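Local coordinates for Rho guanyl nucleotide exchange factor (Rom2), putative (Aspergillus fumigatus Af293, PDB 5O51), which probably acts as a guanine-nucleotide exchange factor for Rho-type GTPases; this chain is its CNH domain, a seven-bladed beta-propeller, at residues A[78-92]-A[103-116]. Sequence-based numbering, arbitrary orientation.
Sequences LVLANKTLSSYPMEA and AKRPKKIQGHANFF
Strand 84-89 pairs antiparallel with the outermost strand 107-110 of one propeller blade, Ser87 and Lys107 exchanging two backbone hydrogen bonds, before the chain passes alongside Lys83 and Thr84 of the type I' turn and starts the next blade at Phe115. A classic beta bulge interrupts the pairing: the N atoms of Ile109 (2.9 Å) and, more weakly, Gln110 both reach Leu85 O, while Leu85 N returns a bond to Gln110 O. At the bulge Ile109 points toward strand 84-89, and its CD1 lies against Leu85 CG (4.0 Å) and the Ser86-Ser87 peptide.

Between the blades, Leu85 and Phe116 meet at about a right angle. With CG of Leu85 anti to the backbone N (chi1 -178°), CD1 sits over one face of the Phe116 ring, 4.0 Å from its centroid, a CH-pi contact. Leu80 CB lies at the edge of the same ring, and Leu78 CB comes within 3.8 Å of Phe116 CZ, so the aromatic of the new blade is packed against two strands of the preceding one.

At the hairpin, Thr84 OG1 donates to Gly111 O, and Ala113 N makes a weak, bent bond to Lys83 O. Toward the other end of the pairing, Pro106 CA lies over one face of the Tyr88 ring, offset toward its rim, whereas Lys104 O lies at its edge, 3.4 Å from CE2. The extended Lys104 chain bends at its last torsion (chi4 -84°), and its ammonium ties this blade to the previous one by bonding Val59 O as well as Ala92 O, the latter 2.9 Å from NZ.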
loop_
_atom_site.group_PDB
_atom_site.type_symbol
_atom_site.label_atom_id
_atom_site.label_comp_id
_atom_site.label_asym_id
_atom_site.label_seq_id
_atom_site.Cartn_x
_atom_site.Cartn_y
_atom_site.Cartn_z
ATOM N N LEU A 78 0.613 -4.420 12.971
ATOM C CA LEU A 78 1.666 -3.405 12.702
ATOM C C LEU A 78 1.064 -1.997 12.461
ATOM O O LEU A 78 0.140 -1.800 11.596
ATOM C CB LEU A 78 2.473 -3.814 11.497
ATOM C CG LEU A 78 3.058 -5.245 11.514
ATOM C CD1 LEU A 78 3.713 -5.501 10.161
ATOM C CD2 LEU A 78 4.080 -5.352 12.649
ATOM N N VAL A 79 1.532 -1.029 13.263
ATOM C CA VAL A 79 0.950 0.326 13.283
ATOM C C VAL A 79 2.016 1.420 13.161
ATOM O O VAL A 79 2.912 1.489 13.979
ATOM C CB VAL A 79 0.167 0.526 14.587
ATOM C CG1 VAL A 79 -0.356 1.957 14.732
ATOM C CG2 VAL A 79 -0.992 -0.481 14.640
ATOM N N LEU A 80 1.872 2.305 12.172
ATOM C CA LEU A 80 2.697 3.491 12.003
ATOM C C LEU A 80 1.868 4.727 12.449
ATOM O O LEU A 80 0.911 5.079 11.784
ATOM C CB LEU A 80 3.156 3.633 10.584
ATOM C CG LEU A 80 4.068 4.836 10.253
ATOM C CD1 LEU A 80 5.309 4.818 11.123
ATOM C CD2 LEU A 80 4.483 4.835 8.787
ATOM N N ALA A 81 2.222 5.325 13.618
ATOM C CA ALA A 81 1.460 6.397 14.295
ATOM C C ALA A 81 2.432 7.525 14.647
ATOM O O ALA A 81 3.413 7.324 15.395
ATOM C CB ALA A 81 0.794 5.893 15.553
ATOM N N ASN A 82 2.217 8.670 14.030
ATOM C CA ASN A 82 3.085 9.835 14.234
ATOM C C ASN A 82 4.543 9.450 14.137
ATOM O O ASN A 82 5.352 9.693 15.061
ATOM C CB ASN A 82 2.765 10.470 15.575
ATOM C CG ASN A 82 3.204 11.939 15.650
ATOM O OD1 ASN A 82 3.430 12.601 14.648
ATOM N ND2 ASN A 82 3.295 12.440 16.860
ATOM N N LYS A 83 4.827 8.749 13.040
ATOM C CA LYS A 83 6.175 8.315 12.606
ATOM C C LYS A 83 6.854 7.256 13.424
ATOM O O LYS A 83 7.999 6.893 13.146
ATOM C CB LYS A 83 7.087 9.513 12.377
ATOM C CG LYS A 83 6.428 10.498 11.432
ATOM C CD LYS A 83 7.340 11.677 11.201
ATOM C CE LYS A 83 6.829 12.510 10.034
ATOM N NZ LYS A 83 7.397 13.882 10.087
ATOM N N THR A 84 6.116 6.679 14.360
ATOM C CA THR A 84 6.630 5.585 15.163
ATOM C C THR A 84 5.918 4.303 14.745
ATOM O O THR A 84 4.651 4.235 14.805
ATOM C CB THR A 84 6.391 5.840 16.659
ATOM O OG1 THR A 84 7.013 7.069 17.021
ATOM C CG2 THR A 84 6.981 4.714 17.528
ATOM N N LEU A 85 6.747 3.301 14.411
ATOM C CA LEU A 85 6.320 1.969 14.031
ATOM C C LEU A 85 6.323 1.048 15.220
ATOM O O LEU A 85 7.329 0.935 15.899
ATOM C CB LEU A 85 7.227 1.426 12.902
ATOM C CG LEU A 85 6.860 0.013 12.363
ATOM C CD1 LEU A 85 5.453 0.019 11.716
ATOM C CD2 LEU A 85 7.900 -0.491 11.354
ATOM N N SER A 86 5.202 0.359 15.463
ATOM C CA SER A 86 5.049 -0.526 16.625
ATOM C C SER A 86 4.232 -1.771 16.311
ATOM O O SER A 86 3.366 -1.752 15.446
ATOM C CB SER A 86 4.317 0.169 17.836
ATOM O OG SER A 86 4.661 1.536 18.076
ATOM N N SER A 87 4.404 -2.799 17.121
ATOM C CA SER A 87 3.585 -3.966 17.043
ATOM C C SER A 87 2.616 -4.044 18.217
ATOM O O SER A 87 2.860 -3.512 19.301
ATOM C CB SER A 87 4.464 -5.204 17.014
ATOM O OG SER A 87 4.928 -5.493 18.325
ATOM N N TYR A 88 1.487 -4.688 18.002
ATOM C CA TYR A 88 0.589 -5.068 19.092
ATOM C C TYR A 88 0.202 -6.530 18.869
ATOM O O TYR A 88 0.037 -6.965 17.721
ATOM C CB TYR A 88 -0.689 -4.266 19.057
ATOM C CG TYR A 88 -0.599 -2.811 19.297
ATOM C CD1 TYR A 88 -0.179 -1.959 18.297
ATOM C CD2 TYR A 88 -1.026 -2.244 20.526
ATOM C CE1 TYR A 88 -0.156 -0.591 18.480
ATOM C CE2 TYR A 88 -0.928 -0.869 20.751
ATOM C CZ TYR A 88 -0.483 -0.071 19.697
ATOM O OH TYR A 88 -0.404 1.273 19.824
ATOM N N PRO A 89 -0.042 -7.280 19.938
ATOM C CA PRO A 89 -0.629 -8.579 19.632
ATOM C C PRO A 89 -2.086 -8.444 19.149
ATOM O O PRO A 89 -2.816 -7.539 19.554
ATOM C CB PRO A 89 -0.548 -9.341 20.975
ATOM C CG PRO A 89 -0.510 -8.300 22.030
ATOM C CD PRO A 89 0.041 -7.023 21.396
ATOM N N MET A 90 -2.489 -9.368 18.302
ATOM C CA MET A 90 -3.845 -9.334 17.729
ATOM C C MET A 90 -4.959 -9.450 18.740
ATOM O O MET A 90 -6.086 -8.983 18.515
ATOM C CB MET A 90 -4.023 -10.455 16.673
ATOM C CG MET A 90 -4.913 -10.000 15.529
ATOM S SD MET A 90 -3.971 -9.036 14.314
ATOM C CE MET A 90 -3.301 -10.434 13.413
ATOM N N GLU A 91 -4.680 -10.075 19.868
ATOM C CA GLU A 91 -5.668 -10.052 20.945
ATOM C C GLU A 91 -6.015 -8.622 21.438
ATOM O O GLU A 91 -7.137 -8.423 21.923
ATOM C CB GLU A 91 -5.272 -11.002 22.086
ATOM C CG GLU A 91 -3.940 -10.696 22.734
ATOM C CD GLU A 91 -3.443 -11.773 23.705
ATOM O OE1 GLU A 91 -4.232 -12.670 24.099
ATOM O OE2 GLU A 91 -2.242 -11.691 24.089
ATOM N N ALA A 92 -5.137 -7.615 21.252
ATOM C CA ALA A 92 -5.543 -6.196 21.461
ATOM C C ALA A 92 -6.907 -5.816 20.847
ATOM O O ALA A 92 -7.576 -4.866 21.297
ATOM C CB ALA A 92 -4.504 -5.230 20.877
ATOM N N ALA A 103 -2.363 -6.544 26.639
ATOM C CA ALA A 103 -2.522 -6.707 25.173
ATOM C C ALA A 103 -2.582 -5.405 24.338
ATOM O O ALA A 103 -2.127 -5.388 23.197
ATOM C CB ALA A 103 -3.747 -7.560 24.874
ATOM N N LYS A 104 -3.116 -4.314 24.896
ATOM C CA LYS A 104 -3.099 -3.007 24.208
ATOM C C LYS A 104 -1.808 -2.252 24.428
ATOM O O LYS A 104 -1.702 -1.109 24.038
ATOM C CB LYS A 104 -4.305 -2.154 24.599
ATOM C CG LYS A 104 -5.637 -2.883 24.334
ATOM C CD LYS A 104 -6.811 -1.999 24.601
ATOM C CE LYS A 104 -8.143 -2.755 24.465
ATOM N NZ LYS A 104 -8.518 -2.756 23.028
ATOM N N ARG A 105 -0.797 -2.886 25.008
ATOM C CA ARG A 105 0.539 -2.205 25.131
ATOM C C ARG A 105 1.380 -2.243 23.834
ATOM O O ARG A 105 1.555 -3.305 23.259
ATOM C CB ARG A 105 1.343 -2.826 26.280
ATOM C CG ARG A 105 2.366 -1.871 26.907
ATOM C CD ARG A 105 2.686 -2.281 28.345
ATOM N NE ARG A 105 1.531 -2.103 29.232
ATOM C CZ ARG A 105 1.495 -2.435 30.521
ATOM N NH1 ARG A 105 2.560 -2.980 31.105
ATOM N NH2 ARG A 105 0.384 -2.218 31.231
ATOM N N PRO A 106 1.876 -1.092 23.361
ATOM C CA PRO A 106 2.703 -1.196 22.147
ATOM C C PRO A 106 4.102 -1.663 22.394
ATOM O O PRO A 106 4.658 -1.328 23.397
ATOM C CB PRO A 106 2.741 0.242 21.604
ATOM C CG PRO A 106 2.438 1.092 22.799
ATOM C CD PRO A 106 1.399 0.294 23.553
ATOM N N LYS A 107 4.661 -2.404 21.441
ATOM C CA LYS A 107 6.070 -2.687 21.376
ATOM C C LYS A 107 6.714 -1.817 20.267
ATOM O O LYS A 107 6.435 -1.987 19.073
ATOM C CB LYS A 107 6.220 -4.175 21.170
ATOM C CG LYS A 107 7.606 -4.711 21.392
ATOM C CD LYS A 107 7.559 -6.169 21.861
ATOM C CE LYS A 107 8.838 -6.926 21.479
ATOM N NZ LYS A 107 10.108 -6.208 21.836
ATOM N N LYS A 108 7.555 -0.854 20.647
ATOM C CA LYS A 108 8.324 -0.039 19.667
ATOM C C LYS A 108 9.227 -0.858 18.738
ATOM O O LYS A 108 9.968 -1.714 19.190
ATOM C CB LYS A 108 9.196 0.949 20.408
ATOM C CG LYS A 108 9.802 1.993 19.510
ATOM C CD LYS A 108 10.477 3.051 20.373
ATOM C CE LYS A 108 10.974 4.230 19.557
ATOM N NZ LYS A 108 11.980 5.080 20.272
ATOM N N ILE A 109 9.140 -0.639 17.437
ATOM C CA ILE A 109 10.012 -1.374 16.519
ATOM C C ILE A 109 11.064 -0.404 16.035
ATOM O O ILE A 109 12.229 -0.699 16.098
ATOM C CB ILE A 109 9.288 -2.004 15.321
ATOM C CG1 ILE A 109 8.248 -3.022 15.792
ATOM C CG2 ILE A 109 10.297 -2.689 14.381
ATOM C CD1 ILE A 109 7.137 -3.195 14.783
ATOM N N GLN A 110 10.627 0.747 15.571
ATOM C CA GLN A 110 11.485 1.794 15.150
ATOM C C GLN A 110 10.845 3.150 15.483
ATOM O O GLN A 110 9.620 3.389 15.222
ATOM C CB GLN A 110 11.665 1.678 13.663
ATOM C CG GLN A 110 12.398 2.848 13.041
ATOM C CD GLN A 110 13.093 2.449 11.756
ATOM O OE1 GLN A 110 13.825 1.451 11.720
ATOM N NE2 GLN A 110 12.891 3.237 10.699
ATOM N N GLY A 111 11.714 4.050 15.955
ATOM C CA GLY A 111 11.335 5.358 16.441
ATOM C C GLY A 111 10.848 6.388 15.465
ATOM O O GLY A 111 9.914 7.158 15.806
ATOM N N HIS A 112 11.476 6.433 14.284
ATOM C CA HIS A 112 11.208 7.451 13.266
ATOM C C HIS A 112 11.076 6.677 11.961
ATOM O O HIS A 112 11.976 5.954 11.626
ATOM C CB HIS A 112 12.360 8.482 13.198
ATOM C CG HIS A 112 12.006 9.739 12.458
ATOM N ND1 HIS A 112 12.069 9.837 11.086
ATOM C CD2 HIS A 112 11.555 10.936 12.900
ATOM C CE1 HIS A 112 11.663 11.039 10.712
ATOM N NE2 HIS A 112 11.356 11.729 11.796
ATOM N N ALA A 113 9.941 6.773 11.265
ATOM C CA ALA A 113 9.742 6.063 9.983
ATOM C C ALA A 113 8.698 6.763 9.192
ATOM O O ALA A 113 7.678 7.231 9.729
ATOM C CB ALA A 113 9.343 4.597 10.216
ATOM N N ASN A 114 8.924 6.837 7.911
ATOM C CA ASN A 114 7.985 7.438 6.974
ATOM C C ASN A 114 6.999 6.445 6.309
ATOM O O ASN A 114 5.889 6.819 6.071
ATOM C CB ASN A 114 8.798 8.221 5.920
ATOM C CG ASN A 114 9.661 9.287 6.583
ATOM O OD1 ASN A 114 10.888 9.152 6.707
ATOM N ND2 ASN A 114 8.985 10.286 7.154
ATOM N N PHE A 115 7.431 5.233 5.957
ATOM C CA PHE A 115 6.532 4.135 5.531
ATOM C C PHE A 115 7.137 2.774 5.843
ATOM O O PHE A 115 8.278 2.687 6.342
ATOM C CB PHE A 115 6.014 4.235 4.066
ATOM C CG PHE A 115 7.073 4.213 2.985
ATOM C CD1 PHE A 115 7.686 5.393 2.572
ATOM C CD2 PHE A 115 7.363 3.053 2.292
ATOM C CE1 PHE A 115 8.624 5.396 1.547
ATOM C CE2 PHE A 115 8.295 3.043 1.258
ATOM C CZ PHE A 115 8.928 4.214 0.883
ATOM N N PHE A 116 6.321 1.727 5.683
ATOM C CA PHE A 116 6.776 0.368 5.832
ATOM C C PHE A 116 6.131 -0.626 4.866
ATOM O O PHE A 116 5.110 -0.342 4.270
ATOM C CB PHE A 116 6.613 -0.064 7.265
ATOM C CG PHE A 116 5.210 -0.500 7.661
ATOM C CD1 PHE A 116 4.808 -1.825 7.523
ATOM C CD2 PHE A 116 4.326 0.402 8.270
ATOM C CE1 PHE A 116 3.553 -2.244 7.949
ATOM C CE2 PHE A 116 3.074 -0.016 8.703
ATOM C CZ PHE A 116 2.695 -1.361 8.554
#